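Local coordinates for DNA protection during starvation protein (Mycobacterium smegmatis, PDB 2YW6) that probably protects DNA from oxidative damage by oxidising ferrous iron with hydrogen peroxide and storing the ferric mineral inside a hollow shell of twelve subunits, at residues A69-I72 with A73-K77; L20-K23 with Q24-T27; V133-D136 with L137-H141. All coordinates share one frame; numbering follows the deposited sequence.

Contact 1: A69-I72 with A73-K77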
ATOM      1  N   ALA B  69     -18.217  -1.004  24.205  1.00 28.08           N
ATOM      2  CA  ALA B  69     -19.056   0.180  24.323  1.00 29.82           C
ATOM      3  C   ALA B  69     -20.172   0.185  23.290  1.00 32.12           C
ATOM      4  O   ALA B  69     -21.329   0.430  23.619  1.00 33.72           O
ATOM      5  CB  ALA B  69     -18.219   1.440  24.193  1.00 26.10           C
ATOM      6  N   GLU B  70     -19.845  -0.084  22.038  1.00 34.66           N
ATOM      7  CA  GLU B  70     -20.890  -0.088  21.033  1.00 36.26           C
ATOM      8  C   GLU B  70     -21.915  -1.214  21.265  1.00 36.06           C
ATOM      9  O   GLU B  70     -23.050  -1.137  20.792  1.00 34.17           O
ATOM     10  CB  GLU B  70     -20.270  -0.167  19.641  1.00 37.52           C
ATOM     11  CG  GLU B  70     -19.256   0.947  19.423  1.00 44.67           C
ATOM     12  CD  GLU B  70     -19.105   1.360  17.973  1.00 46.55           C
ATOM     13  OE1 GLU B  70     -19.369   0.526  17.074  1.00 49.23           O
ATOM     14  OE2 GLU B  70     -18.705   2.521  17.737  1.00 46.38           O
ATOM     15  N   ARG B  71     -21.518  -2.241  22.011  1.00 35.97           N
ATOM     16  CA  ARG B  71     -22.414  -3.356  22.297  1.00 35.20           C
ATOM     17  C   ARG B  71     -23.386  -2.940  23.409  1.00 34.54           C
ATOM     18  O   ARG B  71     -24.548  -3.344  23.418  1.00 35.68           O
ATOM     19  CB  ARG B  71     -21.602  -4.598  22.706  1.00 35.36           C
ATOM     20  CG  ARG B  71     -22.425  -5.873  22.917  1.00 33.55           C
ATOM     21  CD  ARG B  71     -23.251  -6.225  21.678  1.00 35.28           C
ATOM     22  NE  ARG B  71     -24.050  -7.439  21.857  1.00 34.08           N
ATOM     23  CZ  ARG B  71     -24.982  -7.860  21.007  1.00 34.12           C
ATOM     24  NH1 ARG B  71     -25.245  -7.179  19.900  1.00 35.61           N
ATOM     25  NH2 ARG B  71     -25.659  -8.969  21.257  1.00 35.62           N
ATOM     26  N   ILE B  72     -22.914  -2.117  24.339  1.00 35.18           N
ATOM     27  CA  ILE B  72     -23.772  -1.640  25.413  1.00 36.04           C
ATOM     28  C   ILE B  72     -24.868  -0.764  24.787  1.00 35.83           C
ATOM     29  O   ILE B  72     -26.053  -0.943  25.066  1.00 39.70           O
ATOM     30  CB  ILE B  72     -22.958  -0.838  26.467  1.00 32.00           C
ATOM     31  CG1 ILE B  72     -22.016  -1.792  27.222  1.00 26.36           C
ATOM     32  CG2 ILE B  72     -23.899  -0.113  27.436  1.00 27.31           C
ATOM     33  CD1 ILE B  72     -21.084  -1.109  28.211  1.00 23.02           C
ATOM     34  N   ALA B  73     -24.475   0.163  23.922  1.00 35.70           N
ATOM     35  CA  ALA B  73     -25.441   1.028  23.258  1.00 37.09           C
ATOM     36  C   ALA B  73     -26.412   0.208  22.408  1.00 39.41           C
ATOM     37  O   ALA B  73     -27.612   0.493  22.396  1.00 42.74           O
ATOM     38  CB  ALA B  73     -24.721   2.067  22.379  1.00 33.77           C
ATOM     39  N   THR B  74     -25.901  -0.802  21.697  1.00 41.22           N
ATOM     40  CA  THR B  74     -26.750  -1.648  20.848  1.00 40.69           C
ATOM     41  C   THR B  74     -27.784  -2.354  21.716  1.00 42.67           C
ATOM     42  O   THR B  74     -28.913  -2.589  21.287  1.00 41.53           O
ATOM     43  CB  THR B  74     -25.939  -2.732  20.074  1.00 39.23           C
ATOM     44  OG1 THR B  74     -24.977  -2.103  19.228  1.00 38.03           O
ATOM     45  CG2 THR B  74     -26.867  -3.594  19.206  1.00 36.18           C
ATOM     46  N   LEU B  75     -27.398  -2.687  22.941  1.00 43.90           N
ATOM     47  CA  LEU B  75     -28.319  -3.359  23.840  1.00 46.37           C
ATOM     48  C   LEU B  75     -29.380  -2.394  24.376  1.00 46.85           C
ATOM     49  O   LEU B  75     -30.476  -2.810  24.743  1.00 47.59           O
ATOM     50  CB  LEU B  75     -27.549  -4.013  24.986  1.00 48.24           C
ATOM     51  CG  LEU B  75     -26.697  -5.200  24.532  1.00 49.61           C
ATOM     52  CD1 LEU B  75     -25.935  -5.779  25.705  1.00 51.22           C
ATOM     53  CD2 LEU B  75     -27.595  -6.246  23.921  1.00 50.81           C
ATOM     54  N   GLY B  76     -29.056  -1.107  24.417  1.00 46.83           N
ATOM     55  CA  GLY B  76     -30.021  -0.133  24.890  1.00 46.38           C
ATOM     56  C   GLY B  76     -29.570   0.806  25.996  1.00 48.16           C
ATOM     57  O   GLY B  76     -30.249   1.793  26.278  1.00 46.56           O
ATOM     58  N   LYS B  77     -28.445   0.524  26.639  1.00 48.28           N
ATOM     59  CA  LYS B  77     -27.984   1.402  27.702  1.00 46.85           C
ATOM     60  C   LYS B  77     -26.946   2.378  27.165  1.00 44.40           C
ATOM     61  O   LYS B  77     -26.518   2.284  26.015  1.00 41.26           O
ATOM     62  CB  LYS B  77     -27.427   0.565  28.871  1.00 50.98           C
ATOM     63  CG  LYS B  77     -26.792   1.352  30.031  1.00 63.37           C
ATOM     64  CD  LYS B  77     -27.515   2.688  30.324  1.00 67.60           C
ATOM     65  CE  LYS B  77     -28.982   2.528  30.621  1.00 69.23           C
ATOM     66  NZ  LYS B  77     -29.576   3.896  30.564  1.00 68.90           N
TER
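Glu70 O takes two hydrogen bonds from Thr74 at the last turn of helix 47-75. The hydroxyl OG1 of Thr74 donates to Glu70 O at 2.7 Å, and Thr74 N reaches Glu70 O at 3.0 Å, the two donors coming from opposite faces of the carbonyl plane. The hydroxyl can bend back this way because OG1 lies beside the backbone N (chi1 -60°), which leaves CG2 beside the carbonyl carbon. The same turn runs into a Schellman motif that ends the helix: Lys77 N bonds Ile72 O at 3.2 Å, Gly76 N makes a weak bond to Ala73 O at 3.0 Å, and Gly76 is the C-prime residue with phi of 127°. Leu75 N still keeps its helical bond to Arg71 O, also 3.0 Å.

Leu75 CD2 sits over one face of the Arg71 guanidinium, offset toward its rim, while Thr74 CG2 approaches NH1 of Arg71 obliquely at 4.0 Å. The charge of Arg71 is met elsewhere: NH2 pairs with Asp131, and NH1 forms a salt bridge to Glu146 of a second subunit. Beyond the helix end, Lys77 CB rests on Ile72 CG2 at 3.9 Å.

Glu70 is, by similarity, a ligand of both irons of the ferroxidase centre shared between subunits. Its carbonyl is tied into the helix by two donors from one residue, so the backbone is held while the carboxylate probably serves the iron, and the helix ends less than two turns after this probable metal ligand.

Contact 2: L20-K23 with Q24-T27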
ATOM      1  N   LEU B  20     -22.905  -6.059  32.854  1.00 42.81           N
ATOM      2  CA  LEU B  20     -21.688  -6.857  32.814  1.00 39.88           C
ATOM      3  C   LEU B  20     -20.679  -6.201  31.891  1.00 38.90           C
ATOM      4  O   LEU B  20     -19.494  -6.117  32.219  1.00 38.80           O
ATOM      5  CB  LEU B  20     -21.975  -8.254  32.281  1.00 39.32           C
ATOM      6  CG  LEU B  20     -22.372  -9.363  33.240  1.00 39.44           C
ATOM      7  CD1 LEU B  20     -22.479 -10.672  32.456  1.00 40.53           C
ATOM      8  CD2 LEU B  20     -21.335  -9.493  34.325  1.00 38.77           C
ATOM      9  N   LEU B  21     -21.151  -5.744  30.728  1.00 37.11           N
ATOM     10  CA  LEU B  21     -20.263  -5.110  29.756  1.00 36.36           C
ATOM     11  C   LEU B  21     -19.674  -3.788  30.248  1.00 34.61           C
ATOM     12  O   LEU B  21     -18.506  -3.496  29.988  1.00 34.04           O
ATOM     13  CB  LEU B  21     -20.977  -4.904  28.419  1.00 34.02           C
ATOM     14  CG  LEU B  21     -21.284  -6.193  27.654  1.00 33.45           C
ATOM     15  CD1 LEU B  21     -22.075  -5.854  26.399  1.00 32.47           C
ATOM     16  CD2 LEU B  21     -19.977  -6.920  27.305  1.00 32.29           C
ATOM     17  N   GLN B  22     -20.471  -3.000  30.958  1.00 32.75           N
ATOM     18  CA  GLN B  22     -19.980  -1.730  31.477  1.00 33.16           C
ATOM     19  C   GLN B  22     -18.765  -1.977  32.364  1.00 34.86           C
ATOM     20  O   GLN B  22     -17.785  -1.227  32.314  1.00 32.33           O
ATOM     21  CB  GLN B  22     -21.064  -1.022  32.282  1.00 32.04           C
ATOM     22  CG  GLN B  22     -20.600   0.278  32.887  1.00 29.96           C
ATOM     23  CD  GLN B  22     -20.205   1.287  31.829  1.00 29.78           C
ATOM     24  OE1 GLN B  22     -21.011   1.629  30.962  1.00 30.85           O
ATOM     25  NE2 GLN B  22     -18.965   1.769  31.892  1.00 26.46           N
ATOM     26  N   LYS B  23     -18.844  -3.011  33.196  1.00 37.56           N
ATOM     27  CA  LYS B  23     -17.729  -3.373  34.068  1.00 38.74           C
ATOM     28  C   LYS B  23     -16.516  -3.597  33.171  1.00 39.30           C
ATOM     29  O   LYS B  23     -15.436  -3.061  33.413  1.00 36.35           O
ATOM     30  CB  LYS B  23     -18.018  -4.682  34.825  1.00 40.94           C
ATOM     31  CG  LYS B  23     -18.693  -4.537  36.172  1.00 45.57           C
ATOM     32  CD  LYS B  23     -20.122  -4.094  36.028  1.00 49.62           C
ATOM     33  CE  LYS B  23     -20.832  -4.121  37.371  1.00 52.16           C
ATOM     34  NZ  LYS B  23     -22.303  -3.923  37.210  1.00 52.19           N
ATOM     35  N   GLN B  24     -16.712  -4.410  32.137  1.00 37.90           N
ATOM     36  CA  GLN B  24     -15.646  -4.728  31.205  1.00 35.37           C
ATOM     37  C   GLN B  24     -15.113  -3.455  30.547  1.00 32.66           C
ATOM     38  O   GLN B  24     -13.900  -3.283  30.404  1.00 32.32           O
ATOM     39  CB  GLN B  24     -16.160  -5.704  30.145  1.00 34.78           C
ATOM     40  CG  GLN B  24     -15.052  -6.449  29.408  1.00 41.05           C
ATOM     41  CD  GLN B  24     -14.393  -7.541  30.250  1.00 42.31           C
ATOM     42  OE1 GLN B  24     -14.557  -7.595  31.475  1.00 43.61           O
ATOM     43  NE2 GLN B  24     -13.635  -8.411  29.591  1.00 40.98           N
ATOM     44  N   LEU B  25     -16.021  -2.567  30.156  1.00 30.09           N
ATOM     45  CA  LEU B  25     -15.645  -1.317  29.516  1.00 31.43           C
ATOM     46  C   LEU B  25     -14.672  -0.500  30.379  1.00 31.90           C
ATOM     47  O   LEU B  25     -13.656  -0.002  29.883  1.00 34.13           O
ATOM     48  CB  LEU B  25     -16.896  -0.481  29.233  1.00 28.90           C
ATOM     49  CG  LEU B  25     -16.914   0.547  28.093  1.00 28.23           C
ATOM     50  CD1 LEU B  25     -17.755   1.732  28.517  1.00 25.88           C
ATOM     51  CD2 LEU B  25     -15.512   1.012  27.735  1.00 27.97           C
ATOM     52  N   SER B  26     -14.984  -0.353  31.663  1.00 32.18           N
ATOM     53  CA  SER B  26     -14.123   0.414  32.553  1.00 33.86           C
ATOM     54  C   SER B  26     -12.773  -0.264  32.763  1.00 33.96           C
ATOM     55  O   SER B  26     -11.747   0.409  32.891  1.00 34.52           O
ATOM     56  CB  SER B  26     -14.819   0.637  33.899  1.00 34.10           C
ATOM     57  OG  SER B  26     -16.089   1.234  33.701  1.00 34.62           O
ATOM     58  N   THR B  27     -12.771  -1.594  32.802  1.00 33.61           N
ATOM     59  CA  THR B  27     -11.532  -2.348  32.980  1.00 33.28           C
ATOM     60  C   THR B  27     -10.608  -2.140  31.787  1.00 33.20           C
ATOM     61  O   THR B  27      -9.392  -2.011  31.953  1.00 33.34           O
ATOM     62  CB  THR B  27     -11.794  -3.857  33.123  1.00 34.37           C
ATOM     63  OG1 THR B  27     -12.391  -4.113  34.397  1.00 35.06           O
ATOM     64  CG2 THR B  27     -10.490  -4.645  33.002  1.00 33.59           C
TER
HETATM   65  O   HOH W   1     -16.690  -7.493  33.500  1.00 55.43           O
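Leu21 O and Leu25 N join at 2.7 Å, one of four successive i to i+4 backbone bonds that run regularly through helix 12-41, the first long helix of the ferritin-like four-helix bundle. Next along, Ser26 N bonds Gln22 O at 3.0 Å, and Thr27 N meets Lys23 O in the carbonyl plane.

On one side of the helix, Gln22 crosses Leu25 at an angle, its amide NE2 lying 3.6 Å from Leu25 CD1. The bend at chi2 (63°) turns the Gln22 amide along the helix toward the next turn, where NE2 comes to 3.4 Å from Ser26 OG. Asp89 OD1 accepts from the Ser26 hydroxyl and, weakly, from Gln22 NE2, while Gln22 OE1 takes the backbone N of Lys80, so these polar ends tie the helix to the loop after helix 47-75 and to the end of helix 83-89.

Elsewhere on the helix, Gln24 is buried, and the bend at chi2 (74°) brings its amide to Tyr28 and to a water. Its NE2 donates to Tyr28 and to Thr120 of helix 102-127. The water spans the preceding turn from the other end of the same amide, giving a weak bond to Leu20 O and a firmer one, 2.9 Å, to Gln24 OE1.

Contact 3: V133-D136 with L137-H141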
ATOM      1  N   VAL B 133     -23.949 -13.751  21.643  1.00 36.43           N
ATOM      2  CA  VAL B 133     -23.170 -12.789  20.863  1.00 36.35           C
ATOM      3  C   VAL B 133     -22.197 -12.008  21.741  1.00 34.72           C
ATOM      4  O   VAL B 133     -20.992 -11.983  21.486  1.00 34.09           O
ATOM      5  CB  VAL B 133     -24.092 -11.802  20.117  1.00 36.54           C
ATOM      6  CG1 VAL B 133     -23.255 -10.781  19.345  1.00 38.09           C
ATOM      7  CG2 VAL B 133     -24.998 -12.571  19.177  1.00 34.65           C
ATOM      8  N   SER B 134     -22.727 -11.372  22.776  1.00 33.84           N
ATOM      9  CA  SER B 134     -21.896 -10.620  23.700  1.00 33.57           C
ATOM     10  C   SER B 134     -20.843 -11.529  24.328  1.00 33.04           C
ATOM     11  O   SER B 134     -19.748 -11.077  24.636  1.00 32.62           O
ATOM     12  CB  SER B 134     -22.764 -10.004  24.790  1.00 30.57           C
ATOM     13  OG  SER B 134     -23.728  -9.159  24.196  1.00 33.27           O
ATOM     14  N   GLN B 135     -21.178 -12.806  24.524  1.00 34.31           N
ATOM     15  CA  GLN B 135     -20.225 -13.743  25.110  1.00 33.97           C
ATOM     16  C   GLN B 135     -19.084 -14.027  24.140  1.00 33.22           C
ATOM     17  O   GLN B 135     -17.915 -14.102  24.525  1.00 33.28           O
ATOM     18  CB  GLN B 135     -20.885 -15.072  25.456  1.00 33.40           C
ATOM     19  CG  GLN B 135     -19.851 -16.065  25.991  1.00 36.52           C
ATOM     20  CD  GLN B 135     -20.366 -17.489  26.126  1.00 36.58           C
ATOM     21  OE1 GLN B 135     -20.643 -18.169  25.130  1.00 36.01           O
ATOM     22  NE2 GLN B 135     -20.491 -17.950  27.365  1.00 36.65           N
ATOM     23  N   ASP B 136     -19.436 -14.214  22.875  1.00 33.35           N
ATOM     24  CA  ASP B 136     -18.448 -14.498  21.850  1.00 33.64           C
ATOM     25  C   ASP B 136     -17.478 -13.329  21.779  1.00 33.34           C
ATOM     26  O   ASP B 136     -16.287 -13.503  21.529  1.00 32.85           O
ATOM     27  CB  ASP B 136     -19.146 -14.698  20.507  1.00 31.88           C
ATOM     28  CG  ASP B 136     -18.188 -15.075  19.403  1.00 29.76           C
ATOM     29  OD1 ASP B 136     -17.592 -16.172  19.455  1.00 26.71           O
ATOM     30  OD2 ASP B 136     -18.031 -14.259  18.478  1.00 33.30           O
ATOM     31  N   LEU B 137     -18.006 -12.137  22.016  1.00 31.92           N
ATOM     32  CA  LEU B 137     -17.210 -10.925  22.004  1.00 30.98           C
ATOM     33  C   LEU B 137     -16.156 -11.055  23.094  1.00 31.34           C
ATOM     34  O   LEU B 137     -14.967 -10.820  22.859  1.00 29.09           O
ATOM     35  CB  LEU B 137     -18.103  -9.713  22.292  1.00 32.13           C
ATOM     36  CG  LEU B 137     -17.682  -8.328  21.803  1.00 34.19           C
ATOM     37  CD1 LEU B 137     -18.039  -7.299  22.864  1.00 33.37           C
ATOM     38  CD2 LEU B 137     -16.195  -8.309  21.509  1.00 35.03           C
ATOM     39  N   LEU B 138     -16.588 -11.443  24.292  1.00 29.42           N
ATOM     40  CA  LEU B 138     -15.645 -11.579  25.394  1.00 28.62           C
ATOM     41  C   LEU B 138     -14.675 -12.768  25.199  1.00 27.79           C
ATOM     42  O   LEU B 138     -13.497 -12.688  25.582  1.00 25.61           O
ATOM     43  CB  LEU B 138     -16.396 -11.688  26.730  1.00 26.78           C
ATOM     44  CG  LEU B 138     -17.226 -10.462  27.178  1.00 24.94           C
ATOM     45  CD1 LEU B 138     -17.511 -10.586  28.682  1.00 25.60           C
ATOM     46  CD2 LEU B 138     -16.499  -9.155  26.911  1.00 20.90           C
ATOM     47  N   ILE B 139     -15.162 -13.859  24.604  1.00 32.18           N
ATOM     48  CA  ILE B 139     -14.310 -15.018  24.363  1.00 35.76           C
ATOM     49  C   ILE B 139     -13.178 -14.654  23.400  1.00 34.45           C
ATOM     50  O   ILE B 139     -12.073 -15.179  23.513  1.00 39.97           O
ATOM     51  CB  ILE B 139     -15.105 -16.205  23.763  1.00 32.94           C
ATOM     52  CG1 ILE B 139     -16.169 -16.674  24.768  1.00 30.36           C
ATOM     53  CG2 ILE B 139     -14.147 -17.338  23.384  1.00 27.57           C
ATOM     54  CD1 ILE B 139     -17.016 -17.834  24.296  1.00 23.56           C
ATOM     55  N   ALA B 140     -13.451 -13.757  22.457  1.00 35.19           N
ATOM     56  CA  ALA B 140     -12.429 -13.352  21.492  1.00 36.81           C
ATOM     57  C   ALA B 140     -11.354 -12.511  22.162  1.00 36.89           C
ATOM     58  O   ALA B 140     -10.173 -12.615  21.837  1.00 36.19           O
ATOM     59  CB  ALA B 140     -13.055 -12.575  20.337  1.00 35.61           C
ATOM     60  N   HIS B 141     -11.777 -11.678  23.101  1.00 34.19           N
ATOM     61  CA  HIS B 141     -10.874 -10.805  23.840  1.00 32.78           C
ATOM     62  C   HIS B 141      -9.965 -11.575  24.789  1.00 32.07           C
ATOM     63  O   HIS B 141      -8.782 -11.227  24.966  1.00 31.44           O
ATOM     64  CB  HIS B 141     -11.685  -9.806  24.662  1.00 31.30           C
ATOM     65  CG  HIS B 141     -12.470  -8.839  23.841  1.00 29.92           C
ATOM     66  ND1 HIS B 141     -13.237  -7.844  24.404  1.00 31.18           N
ATOM     67  CD2 HIS B 141     -12.567  -8.671  22.502  1.00 30.96           C
ATOM     68  CE1 HIS B 141     -13.767  -7.101  23.451  1.00 30.42           C
ATOM     69  NE2 HIS B 141     -13.373  -7.584  22.285  1.00 31.53           N
TER
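Near the start of helix 132-155, the last helix of the ferritin-like four-helix bundle, Gln135 and Ile139 touch one turn apart. Ile139 N bonds Gln135 O at 2.8 Å, the shortest of four consecutive i to i+4 bonds; Leu137 N to Val133 O, Leu138 N to Ser134 O and Ala140 N to Asp136 O complete the run.

The Gln135 side chain stretches out beyond CG, and its aliphatic part crosses the branch of Ile139: CG of Gln135 lies 3.7 Å from Ile139 CD1, and OE1 stands equally far from that methyl. With CG1 beside its own backbone N (chi1 -63°), Ile139 lays this branch back over the preceding turn, where CG1 comes to 3.1 Å from Gln135 O. The amide of Gln135 is held from outside, NE2 donating to Ile124 O and to Glu128, which links the start of this helix to the end of helix 102-127.

Leu137 and Leu138 diverge, the first packing on helix 47-75 and the second on helices 12-41 and 102-127, so adjacent residues join this helix to the other three; at the subunit boundary, Asp136 packs against Ile139 of a second subunit, and Asp136 and Ile139 of this chain both touch Asp136 of a fourth.

At the far end His141 is fixed by two bonds, ND1 to Tyr28 and NE2 to Glu67, and its ring stacks with Tyr64. Beneath one face of the imidazole, 3.2 Å from its plane and offset toward the rim, lies Leu137 O.

Overall arrangement
All three contacts are turns of long helices in one bundle, and they meet around a shared patch. Leu21 of contact 2 packs on Arg71, Ile72 and Leu75 of contact 1 and also reaches Leu138 of contact 3, while Arg71 NE and Ser134 OG, 2.9 Å apart, join contacts 1 and 3. Contact 3 is the most buried of the three; contacts 1 and 2 mix covered and exposed residues. Contacts 2 and 3 are uninterrupted helix, whereas contact 1 runs into the Schellman motif that ends its helix. The polar chemistry differs: charge reaching another subunit in contact 1, amides and a water in contact 2, and in contact 3 a buried amide and imidazole beside nonpolar packing.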